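Local coordinates for thiamin pyrophosphokinase family protein (Enterococcus faecalis, PDB 3MEL), which probably transfers pyrophosphate from ATP to thiamine to make thiamine diphosphate, which it binds in the crystal together with magnesium, at residues M96-A101 against I128-R133; Q134-Y139 against P148-K153; E154-C159 against I206-S211; R171-L176 against S189-E194. All coordinates share one frame; numbering follows the deposited sequence.

Contact 1. Residues M96-A101 against I128-R133; sequences MTIIGA and IRLCDR
Ile-98 and Leu-130 lie side by side and point the same way from two adjacent parallel strands, 96-99 and 128-131. The touching branch of the leucine is CD2, which turns toward the flank of the isoleucine so that Leu-130 CD2 sits 3.7 Å from Ile-98 CB and 3.9 Å from Ile-98 CG2. With CG2 anti to the backbone N (chi1 -56°), Ile-98 offers CB and CG2 to that methyl. Ala-101, beyond the strand end, adds its methyl to the same leucine branch, Ala-101 CB lying 4.5 Å from Leu-130 CD2. On the opposite face Cys-131 meets Ile-99 through CB and Thr-97 through sulfur, with Cys-131 SG 4.2 Å from Thr-97 CG2. Arg-129 shares that face but turns its guanidinium away to a salt bridge with Glu-95. Between the strands, three backbone bonds hold the pair: Arg-129 N to Met-96 O (2.7 Å), Ile-98 N to Arg-129 O (2.7 Å) and Cys-131 N to Ile-98 O (3.0 Å). The segment axes diverge by 23°. Helices 79-90 and 106-113 cover the face of Ile-98 and Leu-130, the first through selenomethionine Met-96 packed on Leu-84 and Leu-88, the second through Asn-112. The two strands are joined through helices 106-113 and 119-122, a beta-alpha-beta crossover, and belong to the parallel part of the mixed sheet, between strand 3-7 on one flank and the antiparallel strand 135-140 on the other.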
loop_
_atom_site.group_PDB
_atom_site.type_symbol
_atom_site.label_atom_id
_atom_site.label_comp_id
_atom_site.label_asym_id
_atom_site.label_seq_id
_atom_site.Cartn_x
_atom_site.Cartn_y
_atom_site.Cartn_z
HETATM N N MSE A 96 15.858 12.260 0.285
HETATM C CA MSE A 96 14.635 12.534 -0.464
HETATM C C MSE A 96 13.344 12.202 0.264
HETATM O O MSE A 96 13.050 11.054 0.561
HETATM C CB MSE A 96 14.693 11.757 -1.759
HETATM C CG MSE A 96 16.029 11.905 -2.435
HETATM SE SE MSE A 96 16.109 13.564 -3.474
HETATM C CE MSE A 96 18.036 13.671 -3.658
ATOM N N THR A 97 12.555 13.224 0.528
ATOM C CA THR A 97 11.288 13.054 1.207
ATOM C C THR A 97 10.176 13.248 0.203
ATOM O O THR A 97 10.046 14.310 -0.404
ATOM C CB THR A 97 11.134 14.084 2.344
ATOM O OG1 THR A 97 12.203 13.920 3.284
ATOM C CG2 THR A 97 9.803 13.925 3.045
ATOM N N ILE A 98 9.372 12.216 0.017
ATOM C CA ILE A 98 8.294 12.299 -0.949
ATOM C C ILE A 98 6.959 12.392 -0.261
ATOM O O ILE A 98 6.513 11.443 0.360
ATOM C CB ILE A 98 8.293 11.097 -1.895
ATOM C CG1 ILE A 98 9.645 10.977 -2.599
ATOM C CG2 ILE A 98 7.178 11.229 -2.922
ATOM C CD1 ILE A 98 9.660 9.893 -3.673
ATOM N N ILE A 99 6.312 13.539 -0.371
ATOM C CA ILE A 99 4.966 13.666 0.149
ATOM C C ILE A 99 3.943 13.854 -0.983
ATOM O O ILE A 99 4.305 14.177 -2.115
ATOM C CB ILE A 99 4.853 14.811 1.162
ATOM C CG1 ILE A 99 4.932 16.165 0.454
ATOM C CG2 ILE A 99 5.925 14.663 2.238
ATOM C CD1 ILE A 99 4.499 17.336 1.296
ATOM N N GLY A 100 2.671 13.618 -0.666
ATOM C CA GLY A 100 1.582 13.853 -1.586
ATOM C C GLY A 100 1.399 12.695 -2.516
ATOM O O GLY A 100 0.655 12.801 -3.483
ATOM N N ALA A 101 2.101 11.596 -2.254
ATOM C CA ALA A 101 1.914 10.376 -3.040
ATOM C C ALA A 101 0.754 9.596 -2.433
ATOM O O ALA A 101 0.902 8.419 -2.075
ATOM C CB ALA A 101 3.178 9.539 -3.058
ATOM N N ILE A 128 15.872 7.548 0.849
ATOM C CA ILE A 128 14.532 7.722 0.303
ATOM C C ILE A 128 13.499 7.602 1.424
ATOM O O ILE A 128 13.525 6.639 2.194
ATOM C CB ILE A 128 14.306 6.678 -0.874
ATOM C CG1 ILE A 128 15.174 7.049 -2.084
ATOM C CG2 ILE A 128 12.842 6.547 -1.283
ATOM C CD1 ILE A 128 15.575 5.893 -2.949
ATOM N N ARG A 129 12.621 8.597 1.540
ATOM C CA ARG A 129 11.552 8.588 2.546
ATOM C C ARG A 129 10.237 8.971 1.901
ATOM O O ARG A 129 10.207 9.881 1.069
ATOM C CB ARG A 129 11.826 9.604 3.657
ATOM C CG ARG A 129 12.312 9.030 4.962
ATOM C CD ARG A 129 13.743 8.541 4.834
ATOM N NE ARG A 129 14.593 8.978 5.939
ATOM C CZ ARG A 129 15.890 8.695 6.016
ATOM N NH1 ARG A 129 16.453 7.964 5.061
ATOM N NH2 ARG A 129 16.619 9.131 7.042
ATOM N N LEU A 130 9.157 8.297 2.298
ATOM C CA LEU A 130 7.811 8.623 1.843
ATOM C C LEU A 130 6.965 8.937 3.050
ATOM O O LEU A 130 6.997 8.192 4.018
ATOM C CB LEU A 130 7.190 7.426 1.134
ATOM C CG LEU A 130 7.681 7.010 -0.249
ATOM C CD1 LEU A 130 7.584 5.516 -0.380
ATOM C CD2 LEU A 130 6.852 7.685 -1.334
ATOM N N CYS A 131 6.180 10.007 3.001
ATOM C CA CYS A 131 5.419 10.401 4.185
ATOM C C CYS A 131 3.988 10.846 3.952
ATOM O O CYS A 131 3.655 11.465 2.955
ATOM C CB CYS A 131 6.162 11.481 4.965
ATOM S SG CYS A 131 7.823 11.003 5.408
ATOM N N ASP A 132 3.159 10.528 4.929
ATOM C CA ASP A 132 1.737 10.794 4.915
ATOM C C ASP A 132 1.448 11.543 6.182
ATOM O O ASP A 132 2.245 11.514 7.130
ATOM C CB ASP A 132 0.954 9.468 5.028
ATOM C CG ASP A 132 0.413 8.976 3.703
ATOM O OD1 ASP A 132 1.199 8.551 2.828
ATOM O OD2 ASP A 132 -0.822 8.993 3.542
ATOM N N ARG A 133 0.274 12.158 6.224
ATOM C CA ARG A 133 -0.301 12.587 7.491
ATOM C C ARG A 133 -0.165 11.473 8.530
ATOM O O ARG A 133 0.149 11.750 9.687
ATOM C CB ARG A 133 -1.772 12.987 7.318
ATOM C CG ARG A 133 -2.367 13.721 8.527
ATOM C CD ARG A 133 -3.795 14.231 8.271
ATOM N NE ARG A 133 -4.121 15.404 9.092
ATOM C CZ ARG A 133 -3.411 16.543 9.127
ATOM N NH1 ARG A 133 -2.298 16.687 8.401
ATOM N NH2 ARG A 133 -3.808 17.550 9.902
#

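Contact 2. Residues Q134-Y139 against P148-K153; sequences QNSIQY and PKEPDK
Ser-136 hands its hydroxyl to the carboxylate of Glu-150, with Ser-136 OG 2.8 Å from Glu-150 OE2. The donor comes to the syn side of that oxygen, 26° out of the carboxylate plane, while the second oxygen rests near the serine methylene, Glu-150 OE1 being 3.4 Å from Ser-136 CB. The serine hydroxyl stands anti to the backbone N (chi1 170°), which directs it across to the glutamate, and the glutamate chain, extended beyond CG, spans the gap from the loop. Lys-153 fills in beside this bond: its chain bends at chi2 and chi4 and lays CE 4.0 Å from Ser-136 CB. One shell out, the ammonium group ties the loop to itself. Lys-153 NZ bridges Asp-152 OD1 at 2.7 Å, on the syn lone pair, and makes a weaker salt bridge to Glu-150 OE1 at 3.3 Å. Two carboxylates around one ammonium would be expected to keep the lysine charged. A type I beta turn from Glu-150 to Lys-153, closed by Lys-153 N bonding to Glu-150 O at 3.1 Å, brings these three residues together, and Asp-152 has a further salt-bridge partner in Lys-212. The loop 149-154 connects strand 144-148 of the three-stranded sheet to strand 155-160 of the large one. From this loop Glu-150 reaches past Gln-210 of strand 206-211 to strand 135-140, whose other neighbour is strand 128-131.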
loop_
_atom_site.group_PDB
_atom_site.type_symbol
_atom_site.label_atom_id
_atom_site.label_comp_id
_atom_site.label_asym_id
_atom_site.label_seq_id
_atom_site.Cartn_x
_atom_site.Cartn_y
_atom_site.Cartn_z
ATOM N N GLN A 134 -0.380 10.221 8.106
ATOM C CA GLN A 134 -0.425 9.064 9.019
ATOM C C GLN A 134 0.781 8.145 8.963
ATOM O O GLN A 134 0.889 7.235 9.788
ATOM C CB GLN A 134 -1.614 8.150 8.705
ATOM C CG GLN A 134 -2.978 8.752 8.785
ATOM C CD GLN A 134 -4.034 7.672 8.892
ATOM O OE1 GLN A 134 -5.071 7.716 8.229
ATOM N NE2 GLN A 134 -3.759 6.677 9.717
ATOM N N ASN A 135 1.648 8.323 7.970
ATOM C CA ASN A 135 2.671 7.314 7.711
ATOM C C ASN A 135 4.015 7.900 7.413
ATOM O O ASN A 135 4.118 8.981 6.833
ATOM C CB ASN A 135 2.248 6.398 6.561
ATOM C CG ASN A 135 1.124 5.484 6.946
ATOM O OD1 ASN A 135 1.339 4.485 7.622
ATOM N ND2 ASN A 135 -0.090 5.825 6.540
ATOM N N SER A 136 5.052 7.179 7.809
ATOM C CA SER A 136 6.399 7.597 7.500
ATOM C C SER A 136 7.263 6.382 7.252
ATOM O O SER A 136 7.435 5.551 8.152
ATOM C CB SER A 136 6.984 8.434 8.631
ATOM O OG SER A 136 8.368 8.643 8.404
ATOM N N ILE A 137 7.834 6.307 6.045
ATOM C CA ILE A 137 8.473 5.093 5.562
ATOM C C ILE A 137 9.964 5.261 5.285
ATOM O O ILE A 137 10.375 6.183 4.597
ATOM C CB ILE A 137 7.752 4.590 4.291
ATOM C CG1 ILE A 137 6.255 4.405 4.570
ATOM C CG2 ILE A 137 8.348 3.270 3.811
ATOM C CD1 ILE A 137 5.398 4.157 3.354
ATOM N N GLN A 138 10.771 4.355 5.827
ATOM C CA GLN A 138 12.215 4.364 5.616
ATOM C C GLN A 138 12.655 3.006 5.103
ATOM O O GLN A 138 12.059 1.995 5.470
ATOM C CB GLN A 138 12.938 4.643 6.930
ATOM C CG GLN A 138 13.334 6.093 7.142
ATOM C CD GLN A 138 14.436 6.249 8.184
ATOM O OE1 GLN A 138 14.204 6.079 9.383
ATOM N NE2 GLN A 138 15.639 6.558 7.729
ATOM N N TYR A 139 13.700 2.961 4.280
ATOM C CA TYR A 139 14.150 1.679 3.725
ATOM C C TYR A 139 15.486 1.223 4.275
ATOM O O TYR A 139 16.364 2.037 4.540
ATOM C CB TYR A 139 14.192 1.705 2.193
ATOM C CG TYR A 139 12.838 1.941 1.583
ATOM C CD1 TYR A 139 11.947 0.897 1.381
ATOM C CD2 TYR A 139 12.440 3.212 1.229
ATOM C CE1 TYR A 139 10.703 1.120 0.831
ATOM C CE2 TYR A 139 11.204 3.440 0.679
ATOM C CZ TYR A 139 10.343 2.400 0.488
ATOM O OH TYR A 139 9.125 2.667 -0.044
ATOM N N PRO A 148 15.128 5.834 15.487
ATOM C CA PRO A 148 14.665 6.863 16.426
ATOM C C PRO A 148 13.170 7.116 16.257
ATOM O O PRO A 148 12.708 7.302 15.132
ATOM C CB PRO A 148 15.474 8.110 16.018
ATOM C CG PRO A 148 16.577 7.599 15.125
ATOM C CD PRO A 148 16.001 6.391 14.446
ATOM N N LYS A 149 12.425 7.128 17.353
ATOM C CA LYS A 149 11.000 7.365 17.260
ATOM C C LYS A 149 10.657 8.775 16.783
ATOM O O LYS A 149 11.252 9.768 17.218
ATOM C CB LYS A 149 10.327 7.121 18.593
ATOM C CG LYS A 149 8.845 7.398 18.563
ATOM C CD LYS A 149 8.282 7.347 19.953
ATOM C CE LYS A 149 6.926 7.983 20.017
ATOM N NZ LYS A 149 5.916 6.986 19.635
ATOM N N GLU A 150 9.685 8.846 15.877
ATOM C CA GLU A 150 9.080 10.105 15.465
ATOM C C GLU A 150 8.052 10.540 16.500
ATOM O O GLU A 150 7.159 9.770 16.859
ATOM C CB GLU A 150 8.467 9.977 14.075
ATOM C CG GLU A 150 9.529 9.745 13.019
ATOM C CD GLU A 150 8.991 9.835 11.598
ATOM O OE1 GLU A 150 7.767 10.097 11.449
ATOM O OE2 GLU A 150 9.795 9.651 10.640
ATOM N N PRO A 151 8.188 11.780 16.997
ATOM C CA PRO A 151 7.440 12.246 18.175
ATOM C C PRO A 151 5.919 12.144 18.034
ATOM O O PRO A 151 5.248 11.840 19.024
ATOM C CB PRO A 151 7.866 13.704 18.310
ATOM C CG PRO A 151 9.115 13.822 17.514
ATOM C CD PRO A 151 9.045 12.832 16.422
ATOM N N ASP A 152 5.392 12.378 16.832
ATOM C CA ASP A 152 3.940 12.354 16.596
ATOM C C ASP A 152 3.348 10.966 16.254
ATOM O O ASP A 152 2.159 10.850 15.976
ATOM C CB ASP A 152 3.569 13.341 15.485
ATOM C CG ASP A 152 3.690 12.724 14.094
ATOM O OD1 ASP A 152 4.805 12.264 13.727
ATOM O OD2 ASP A 152 2.668 12.690 13.366
ATOM N N LYS A 153 4.167 9.921 16.283
ATOM C CA LYS A 153 3.732 8.607 15.826
ATOM C C LYS A 153 3.508 7.626 16.985
ATOM O O LYS A 153 4.180 7.710 17.994
ATOM C CB LYS A 153 4.754 8.038 14.839
ATOM C CG LYS A 153 5.013 8.898 13.621
ATOM C CD LYS A 153 3.798 8.967 12.704
ATOM C CE LYS A 153 4.156 9.521 11.315
ATOM N NZ LYS A 153 4.546 10.965 11.320
#

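Contact 3. Residues E154-C159 against I206-S211; sequences EYLAYC and IAVIQS
Strands 155-159 and 206-211 pair antiparallel, their segment axes 160° apart, and the pairing opens with a classic beta bulge: Glu-154 and Tyr-155 both face Ser-211. The two amides approach Ser-211 O from opposite faces of its carbonyl plane, Glu-154 N at 3.0 Å and Tyr-155 N at 2.9 Å. Further along, Ala-157 with Ile-209 and Cys-159 with Ala-207 are hydrogen-bonded pairs. The straightest of these bonds runs from Ala-207 N to Cys-159 O (2.8 Å, 174° at the hydrogen) and lies in the carbonyl plane, whereas the bond from Ala-157 N to Ile-209 O is weak. On one face Val-208 divides its two methyls between neighbours. With CG1 anti to the backbone N (chi1 170°), Val-208 CG1 reaches Leu-156 CD1 at 3.8 Å, and Val-208 CG2 comes to Tyr-158 CE1 at 3.9 Å. Strand 196-200 of the three-stranded sheet packs over this side, with Phe-199 meeting Tyr-158 edge-to-face. The other face, carrying Tyr-155, Ala-157, Cys-159 and Ile-209, turns to the second subunit: Arg-105 of that chain makes a cation-pi contact with Tyr-155, and Asp-107 of the same neighbouring chain packs on Ala-157. Also on this side, Cys-159 SG meets Ile-209 CD1 at 3.7 Å.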
loop_
_atom_site.group_PDB
_atom_site.type_symbol
_atom_site.label_atom_id
_atom_site.label_comp_id
_atom_site.label_asym_id
_atom_site.label_seq_id
_atom_site.Cartn_x
_atom_site.Cartn_y
_atom_site.Cartn_z
ATOM N N GLU A 154 2.574 6.691 16.826
ATOM C CA GLU A 154 2.263 5.708 17.866
ATOM C C GLU A 154 2.784 4.296 17.580
ATOM O O GLU A 154 3.084 3.544 18.510
ATOM C CB GLU A 154 0.749 5.642 18.102
ATOM C CG GLU A 154 0.103 7.000 18.360
ATOM C CD GLU A 154 -1.387 7.036 18.011
ATOM O OE1 GLU A 154 -2.143 7.735 18.734
ATOM O OE2 GLU A 154 -1.794 6.378 17.013
ATOM N N TYR A 155 2.887 3.935 16.303
ATOM C CA TYR A 155 3.158 2.554 15.931
ATOM C C TYR A 155 4.478 2.372 15.196
ATOM O O TYR A 155 4.996 3.306 14.598
ATOM C CB TYR A 155 1.987 1.995 15.124
ATOM C CG TYR A 155 0.671 2.075 15.877
ATOM C CD1 TYR A 155 0.431 1.257 16.985
ATOM C CD2 TYR A 155 -0.327 2.964 15.492
ATOM C CE1 TYR A 155 -0.754 1.324 17.679
ATOM C CE2 TYR A 155 -1.525 3.035 16.183
ATOM C CZ TYR A 155 -1.732 2.208 17.277
ATOM O OH TYR A 155 -2.916 2.272 17.984
ATOM N N LEU A 156 5.024 1.166 15.272
ATOM C CA LEU A 156 6.247 0.809 14.571
ATOM C C LEU A 156 6.000 -0.481 13.778
ATOM O O LEU A 156 5.269 -1.360 14.214
ATOM C CB LEU A 156 7.388 0.622 15.577
ATOM C CG LEU A 156 8.763 0.134 15.102
ATOM C CD1 LEU A 156 9.406 1.065 14.054
ATOM C CD2 LEU A 156 9.691 -0.088 16.286
ATOM N N ALA A 157 6.593 -0.601 12.605
ATOM C CA ALA A 157 6.329 -1.767 11.785
ATOM C C ALA A 157 7.568 -2.175 11.019
ATOM O O ALA A 157 8.322 -1.337 10.512
ATOM C CB ALA A 157 5.204 -1.492 10.842
ATOM N N TYR A 158 7.797 -3.477 10.969
ATOM C CA TYR A 158 8.817 -4.010 10.091
ATOM C C TYR A 158 8.138 -4.767 8.964
ATOM O O TYR A 158 7.615 -5.873 9.138
ATOM C CB TYR A 158 9.805 -4.878 10.856
ATOM C CG TYR A 158 10.580 -4.084 11.881
ATOM C CD1 TYR A 158 11.804 -3.513 11.566
ATOM C CD2 TYR A 158 10.076 -3.895 13.162
ATOM C CE1 TYR A 158 12.504 -2.767 12.509
ATOM C CE2 TYR A 158 10.756 -3.179 14.094
ATOM C CZ TYR A 158 11.971 -2.612 13.771
ATOM O OH TYR A 158 12.638 -1.890 14.726
ATOM N N CYS A 159 8.109 -4.113 7.809
ATOM C CA CYS A 159 7.473 -4.647 6.624
ATOM C C CYS A 159 8.562 -5.234 5.745
ATOM O O CYS A 159 9.380 -4.507 5.199
ATOM C CB CYS A 159 6.735 -3.520 5.922
ATOM S SG CYS A 159 5.476 -2.784 6.976
ATOM N N ILE A 206 13.811 -4.334 4.049
ATOM C CA ILE A 206 12.719 -3.992 4.940
ATOM C C ILE A 206 12.369 -2.522 4.828
ATOM O O ILE A 206 13.220 -1.654 4.571
ATOM C CB ILE A 206 13.035 -4.337 6.407
ATOM C CG1 ILE A 206 13.564 -5.767 6.508
ATOM C CG2 ILE A 206 11.795 -4.161 7.274
ATOM C CD1 ILE A 206 14.115 -6.109 7.858
ATOM N N ALA A 207 11.084 -2.265 5.000
ATOM C CA ALA A 207 10.578 -0.921 5.019
ATOM C C ALA A 207 10.144 -0.683 6.440
ATOM O O ALA A 207 9.138 -1.231 6.885
ATOM C CB ALA A 207 9.383 -0.786 4.067
ATOM N N VAL A 208 10.906 0.106 7.175
ATOM C CA VAL A 208 10.471 0.433 8.511
ATOM C C VAL A 208 9.378 1.478 8.369
ATOM O O VAL A 208 9.565 2.481 7.670
ATOM C CB VAL A 208 11.639 0.942 9.354
ATOM C CG1 VAL A 208 11.140 1.520 10.664
ATOM C CG2 VAL A 208 12.626 -0.188 9.590
ATOM N N ILE A 209 8.229 1.237 8.994
ATOM C CA ILE A 209 7.111 2.179 8.909
ATOM C C ILE A 209 6.622 2.638 10.273
ATOM O O ILE A 209 6.340 1.814 11.132
ATOM C CB ILE A 209 5.908 1.590 8.124
ATOM C CG1 ILE A 209 6.265 1.369 6.650
ATOM C CG2 ILE A 209 4.694 2.499 8.236
ATOM C CD1 ILE A 209 5.147 0.752 5.849
ATOM N N GLN A 210 6.526 3.952 10.468
ATOM C CA GLN A 210 5.943 4.516 11.683
ATOM C C GLN A 210 4.641 5.219 11.348
ATOM O O GLN A 210 4.579 5.979 10.398
ATOM C CB GLN A 210 6.910 5.487 12.353
ATOM C CG GLN A 210 8.198 4.843 12.862
ATOM C CD GLN A 210 9.034 5.793 13.714
ATOM O OE1 GLN A 210 10.242 5.919 13.511
ATOM N NE2 GLN A 210 8.390 6.458 14.675
ATOM N N SER A 211 3.606 4.985 12.144
ATOM C CA SER A 211 2.258 5.380 11.764
ATOM C C SER A 211 1.468 5.803 12.990
ATOM O O SER A 211 1.955 5.668 14.108
ATOM C CB SER A 211 1.558 4.214 11.060
ATOM O OG SER A 211 1.724 2.977 11.764
#

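Contact 4. Residues R171-L176 against S189-E194; sequences RSKYLL and SNEFIE
The carboxamide of Asn-190 and the ring of Tyr-174 slide past each other in opposite directions, their planes 60° apart, and Asn-190 OD1 comes to the edge of the ring, 3.6 Å from Tyr-174 CD2. At the other end of the contact Glu-194 lies at the edge of the Arg-171 guanidinium; the two form a salt bridge whose detail is doubtful, because the place of the glutamate oxygen is less sure. Between these ends, two irregular segments run roughly antiparallel and join in a single beta bridge, Ser-172 with Phe-192, where the chain leaves strands 167-170 and 185-190. The carboxamide of Asn-190 links the two segments. Its CG stands anti to the backbone N (chi1 -156°), which brings the group against both Ser-172 CB and Tyr-174 CB. From there Asn-190 ND2 donates to Tyr-174 O (3.1 Å), while Asn-190 OD1 accepts from Glu-191 N in its own segment (2.7 Å) and, weakly, from Lys-173 N. The main bond of that lysine amide is Lys-173 N to Glu-191 O (2.8 Å). The side chains of the same two residues lie alongside each other, pointing the same way, with a long salt bridge between Lys-173 NZ and Glu-191 OE1 (3.6 Å). Farther out, Tyr-174 OH hydrogen-bonds to Glu-74 of the second subunit and Ser-189 N to Asp-107 of that chain, so this contact takes part in the subunit interface. Ile-193 covers the backbone of the partner segment, its CD1 lying 3.6 Å from Ser-172 O.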
loop_
_atom_site.group_PDB
_atom_site.type_symbol
_atom_site.label_atom_id
_atom_site.label_comp_id
_atom_site.label_asym_id
_atom_site.label_seq_id
_atom_site.Cartn_x
_atom_site.Cartn_y
_atom_site.Cartn_z
ATOM N N ARG A 171 14.257 -3.618 21.783
ATOM C CA ARG A 171 13.750 -2.353 22.312
ATOM C C ARG A 171 12.349 -1.986 21.802
ATOM O O ARG A 171 11.946 -0.823 21.870
ATOM C CB ARG A 171 14.735 -1.215 22.043
ATOM C CG ARG A 171 16.167 -1.492 22.473
ATOM C CD ARG A 171 16.844 -0.181 22.831
ATOM N NE ARG A 171 17.961 0.199 21.961
ATOM C CZ ARG A 171 18.420 1.450 21.834
ATOM N NH1 ARG A 171 17.847 2.457 22.498
ATOM N NH2 ARG A 171 19.444 1.704 21.028
ATOM N N SER A 172 11.621 -2.976 21.292
ATOM C CA SER A 172 10.240 -2.791 20.862
ATOM C C SER A 172 9.307 -3.351 21.931
ATOM O O SER A 172 9.765 -3.925 22.915
ATOM C CB SER A 172 9.988 -3.528 19.540
ATOM O OG SER A 172 11.075 -3.363 18.642
ATOM N N LYS A 173 8.003 -3.191 21.731
ATOM C CA LYS A 173 7.007 -3.788 22.620
ATOM C C LYS A 173 6.622 -5.166 22.109
ATOM O O LYS A 173 5.610 -5.716 22.504
ATOM C CB LYS A 173 5.765 -2.886 22.723
ATOM C CG LYS A 173 4.644 -3.355 23.646
ATOM C CD LYS A 173 3.398 -3.710 22.847
ATOM C CE LYS A 173 2.158 -3.754 23.714
ATOM N NZ LYS A 173 2.059 -2.527 24.566
ATOM N N TYR A 174 7.442 -5.703 21.215
ATOM C CA TYR A 174 7.228 -7.008 20.587
ATOM C C TYR A 174 8.514 -7.348 19.878
ATOM O O TYR A 174 9.104 -6.503 19.206
ATOM C CB TYR A 174 6.108 -6.978 19.560
ATOM C CG TYR A 174 4.723 -6.895 20.135
ATOM C CD1 TYR A 174 4.188 -7.945 20.864
ATOM C CD2 TYR A 174 3.934 -5.775 19.927
ATOM C CE1 TYR A 174 2.909 -7.874 21.386
ATOM C CE2 TYR A 174 2.657 -5.691 20.448
ATOM C CZ TYR A 174 2.149 -6.742 21.179
ATOM O OH TYR A 174 0.875 -6.658 21.694
ATOM N N LEU A 175 8.962 -8.584 20.028
ATOM C CA LEU A 175 10.291 -8.926 19.571
ATOM C C LEU A 175 10.263 -10.057 18.561
ATOM O O LEU A 175 9.327 -10.864 18.518
ATOM C CB LEU A 175 11.183 -9.298 20.763
ATOM C CG LEU A 175 11.178 -8.413 22.022
ATOM C CD1 LEU A 175 12.162 -8.966 23.048
ATOM C CD2 LEU A 175 11.492 -6.957 21.712
ATOM N N LEU A 176 11.286 -10.083 17.722
ATOM C CA LEU A 176 11.588 -11.252 16.929
ATOM C C LEU A 176 13.026 -11.477 17.265
ATOM O O LEU A 176 13.716 -10.548 17.677
ATOM C CB LEU A 176 11.477 -10.977 15.432
ATOM C CG LEU A 176 10.114 -10.570 14.894
ATOM C CD1 LEU A 176 10.268 -10.107 13.461
ATOM C CD2 LEU A 176 9.088 -11.699 15.038
ATOM N N SER A 189 1.906 -2.738 13.794
ATOM C CA SER A 189 1.332 -2.435 15.113
ATOM C C SER A 189 2.260 -2.735 16.290
ATOM O O SER A 189 1.826 -2.858 17.422
ATOM C CB SER A 189 -0.027 -3.114 15.290
ATOM O OG SER A 189 -0.850 -2.877 14.150
ATOM N N ASN A 190 3.549 -2.830 16.014
ATOM C CA ASN A 190 4.534 -2.825 17.079
ATOM C C ASN A 190 4.598 -1.427 17.718
ATOM O O ASN A 190 4.095 -0.465 17.151
ATOM C CB ASN A 190 5.894 -3.244 16.526
ATOM C CG ASN A 190 6.790 -3.801 17.586
ATOM O OD1 ASN A 190 6.555 -3.585 18.769
ATOM N ND2 ASN A 190 7.823 -4.529 17.180
ATOM N N GLU A 191 5.191 -1.317 18.905
ATOM C CA GLU A 191 5.326 -0.026 19.588
ATOM C C GLU A 191 6.733 0.203 20.133
ATOM O O GLU A 191 7.488 -0.736 20.384
ATOM C CB GLU A 191 4.319 0.108 20.726
ATOM C CG GLU A 191 2.871 0.101 20.304
ATOM C CD GLU A 191 1.926 0.131 21.497
ATOM O OE1 GLU A 191 2.391 0.432 22.612
ATOM O OE2 GLU A 191 0.718 -0.138 21.336
ATOM N N PHE A 192 7.079 1.475 20.291
ATOM C CA PHE A 192 8.314 1.860 20.947
ATOM C C PHE A 192 8.119 1.755 22.448
ATOM O O PHE A 192 7.061 2.124 22.965
ATOM C CB PHE A 192 8.667 3.298 20.599
ATOM C CG PHE A 192 9.223 3.466 19.221
ATOM C CD1 PHE A 192 10.584 3.315 18.989
ATOM C CD2 PHE A 192 8.390 3.776 18.150
ATOM C CE1 PHE A 192 11.107 3.470 17.721
ATOM C CE2 PHE A 192 8.909 3.932 16.875
ATOM C CZ PHE A 192 10.267 3.775 16.659
ATOM N N ILE A 193 9.125 1.246 23.153
ATOM C CA ILE A 193 9.107 1.332 24.604
ATOM C C ILE A 193 10.029 2.470 25.064
ATOM O O ILE A 193 9.771 3.124 26.077
ATOM C CB ILE A 193 9.433 -0.015 25.302
ATOM C CG1 ILE A 193 10.792 -0.553 24.860
ATOM C CG2 ILE A 193 8.325 -1.049 25.050
ATOM C CD1 ILE A 193 11.137 -1.886 25.509
ATOM N N GLU A 194 11.086 2.724 24.297
ATOM C CA GLU A 194 11.960 3.861 24.565
ATOM C C GLU A 194 11.744 4.944 23.505
ATOM O O GLU A 194 10.666 5.041 22.910
ATOM C CB GLU A 194 13.427 3.425 24.565
ATOM C CG GLU A 194 13.741 2.261 25.494
ATOM C CD GLU A 194 15.141 1.719 25.274
ATOM O OE1 GLU A 194 15.737 2.036 24.214
ATOM O OE2 GLU A 194 15.640 0.987 26.163
#

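In the fold
Contacts 1, 2 and 3 follow one another across the large mixed sheet. Contact 1 meets contact 2 through Leu-130 O and Ile-137 N, 2.9 Å apart and probably hydrogen-bonded, and Ser-136 N joins contact 2 to Gln-210 O of contact 3 at the same distance. Contact 4, nested within the chain excursion closed by contact 3, adjoins it through a probable hydrogen bond from Leu-156 N to Asn-190 O (2.7 Å). Contact 1 is nearest the ligand: the side chain of Ala-101 is about 7 Å from thiamine diphosphate, and that of Ile-98 about 4 Å from Thr-80, which binds it. Contacts 2, 3 and 4 lie away from that site and all touch the second subunit.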